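PDB 3EZY: dehydrogenase from Thermotoga maritima, which catalyses the NAD(+)-dependent oxidation of myo-inositol to 2-keto-myo-inositol (scyllo-inosose), probably as a step in myo-inositol breakdown. Local coordinates for residues 151-156 with 238-243. Residues are numbered along the deposited sequence; the frame is centred on the assembly and turned at random.
Sequences TSRDPA and DQRIEV
In the mixed sheet of the Gfo/Idh/MocA C-terminal domain, neighbouring antiparallel strands 145-153 and 238-245 join at T151 with R240 and R153 with D238, hydrogen-bonded pairs flanking the non-hydrogen-bonded pair S152 with Q239. R153 N donates to D238 O (2.8 Å), and D238 N returns a bond to R153 O. On the face bearing T151, R153, D238 and R240, a salt-bridge network forms around one carboxylate. R240, its chain bent at chi3 (-81°), grips D238 side-on: NE meets the syn lone pair of OD1 at 2.8 Å and NH2 reaches OD2 at 3.1 Å. From the other strand, R153 NH1 approaches OD2 at 3.4 Å, its guanidinium turned 87° to the carboxylate and held at NH2 by a salt bridge to D228. The methyl CG2 of T151 lies over the centre of the R153 guanidinium, 3.4 Å above its plane. Y235 OH of the same chain hydrogen-bonds D238 OD2, and R249 of the second subunit adds a salt bridge. With an alanine here, R240 NE would probably lack its acceptor and R249 of the second subunit its partner. The buried carboxylate thus ties two strands and a subunit interface together, and the surrounding cations probably favour its ionised form.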
loop_
_atom_site.group_PDB
_atom_site.type_symbol
_atom_site.label_atom_id
_atom_site.label_comp_id
_atom_site.label_asym_id
_atom_site.label_seq_id
_atom_site.Cartn_x
_atom_site.Cartn_y
_atom_site.Cartn_z
ATOM N N THR A 151 14.152 11.210 -6.513
ATOM C CA THR A 151 13.845 10.919 -7.911
ATOM C C THR A 151 12.926 12.021 -8.333
ATOM O O THR A 151 11.952 12.287 -7.633
ATOM C CB THR A 151 13.108 9.582 -8.012
ATOM O OG1 THR A 151 14.008 8.543 -7.616
ATOM C CG2 THR A 151 12.560 9.330 -9.435
ATOM N N SER A 152 13.236 12.689 -9.437
ATOM C CA SER A 152 12.345 13.719 -9.983
ATOM C C SER A 152 12.292 13.608 -11.472
ATOM O O SER A 152 13.280 13.917 -12.165
ATOM C CB SER A 152 12.794 15.129 -9.612
ATOM O OG SER A 152 12.709 15.295 -8.200
ATOM N N ARG A 153 11.130 13.172 -11.953
ATOM C CA ARG A 153 10.863 12.956 -13.373
ATOM C C ARG A 153 9.581 13.720 -13.756
ATOM O O ARG A 153 8.591 13.730 -12.985
ATOM C CB ARG A 153 10.707 11.447 -13.677
ATOM C CG ARG A 153 11.714 10.552 -12.985
ATOM C CD ARG A 153 11.537 9.053 -13.323
ATOM N NE ARG A 153 12.679 8.294 -12.807
ATOM C CZ ARG A 153 12.610 7.142 -12.162
ATOM N NH1 ARG A 153 11.428 6.515 -11.962
ATOM N NH2 ARG A 153 13.745 6.608 -11.718
ATOM N N ASP A 154 9.609 14.347 -14.934
ATOM C CA ASP A 154 8.470 15.096 -15.514
ATOM C C ASP A 154 7.760 14.213 -16.538
ATOM O O ASP A 154 8.378 13.301 -17.085
ATOM C CB ASP A 154 8.941 16.369 -16.243
ATOM C CG ASP A 154 9.399 17.477 -15.302
ATOM O OD1 ASP A 154 9.018 17.500 -14.102
ATOM O OD2 ASP A 154 10.179 18.340 -15.761
ATOM N N PRO A 155 6.460 14.460 -16.781
ATOM C CA PRO A 155 5.769 13.665 -17.816
ATOM C C PRO A 155 6.284 13.950 -19.234
ATOM O O PRO A 155 6.280 13.034 -20.073
ATOM C CB PRO A 155 4.287 14.078 -17.699
ATOM C CG PRO A 155 4.241 15.187 -16.664
ATOM C CD PRO A 155 5.511 15.116 -15.857
ATOM N N ALA A 156 6.758 15.168 -19.497
ATOM C CA ALA A 156 7.253 15.506 -20.840
ATOM C C ALA A 156 8.364 16.535 -20.790
ATOM O O ALA A 156 8.400 17.341 -19.865
ATOM C CB ALA A 156 6.085 16.042 -21.715
ATOM N N ASP A 238 6.897 11.960 -11.209
ATOM C CA ASP A 238 7.441 11.057 -10.221
ATOM C C ASP A 238 8.440 11.860 -9.444
ATOM O O ASP A 238 9.561 12.070 -9.922
ATOM C CB ASP A 238 8.165 9.884 -10.882
ATOM C CG ASP A 238 8.438 8.752 -9.905
ATOM O OD1 ASP A 238 8.454 8.994 -8.679
ATOM O OD2 ASP A 238 8.657 7.615 -10.362
ATOM N N GLN A 239 8.055 12.283 -8.246
ATOM C CA GLN A 239 8.922 13.049 -7.420
ATOM C C GLN A 239 8.917 12.461 -6.005
ATOM O O GLN A 239 7.991 12.706 -5.222
ATOM C CB GLN A 239 8.437 14.495 -7.401
ATOM C CG GLN A 239 8.568 15.136 -8.776
ATOM C CD GLN A 239 7.942 16.497 -8.858
ATOM O OE1 GLN A 239 7.146 16.874 -8.019
ATOM N NE2 GLN A 239 8.331 17.256 -9.849
ATOM N N ARG A 240 9.900 11.613 -5.716
ATOM C CA ARG A 240 9.943 10.967 -4.427
ATOM C C ARG A 240 11.137 11.424 -3.662
ATOM O O ARG A 240 12.150 11.755 -4.238
ATOM C CB ARG A 240 9.993 9.440 -4.580
ATOM C CG ARG A 240 8.632 8.829 -4.984
ATOM C CD ARG A 240 8.800 7.380 -5.319
ATOM N NE ARG A 240 9.302 7.245 -6.679
ATOM C CZ ARG A 240 10.201 6.349 -7.083
ATOM N NH1 ARG A 240 10.766 5.549 -6.215
ATOM N NH2 ARG A 240 10.575 6.278 -8.364
ATOM N N ILE A 241 11.036 11.412 -2.336
ATOM C CA ILE A 241 12.210 11.697 -1.509
ATOM C C ILE A 241 12.314 10.621 -0.436
ATOM O O ILE A 241 11.313 10.253 0.180
ATOM C CB ILE A 241 12.093 13.077 -0.796
ATOM C CG1 ILE A 241 12.031 14.198 -1.847
ATOM C CG2 ILE A 241 13.286 13.226 0.193
ATOM C CD1 ILE A 241 11.670 15.659 -1.288
ATOM N N GLU A 242 13.515 10.090 -0.233
ATOM C CA GLU A 242 13.742 9.218 0.898
ATOM C C GLU A 242 14.990 9.667 1.665
ATOM O O GLU A 242 16.010 10.074 1.071
ATOM C CB GLU A 242 13.884 7.752 0.414
ATOM C CG GLU A 242 14.358 6.838 1.482
ATOM C CD GLU A 242 14.831 5.511 0.911
ATOM O OE1 GLU A 242 14.346 5.140 -0.190
ATOM O OE2 GLU A 242 15.680 4.887 1.570
ATOM N N VAL A 243 14.909 9.588 2.980
ATOM C CA VAL A 243 16.090 9.777 3.845
ATOM C C VAL A 243 16.299 8.545 4.740
ATOM O O VAL A 243 15.401 8.132 5.500
ATOM C CB VAL A 243 16.001 11.062 4.750
ATOM C CG1 VAL A 243 17.348 11.280 5.565
ATOM C CG2 VAL A 243 15.687 12.298 3.899
HETATM O O HOH W 1 11.528 14.647 -5.937
HETATM O O HOH W 2 9.876 16.402 -11.647
#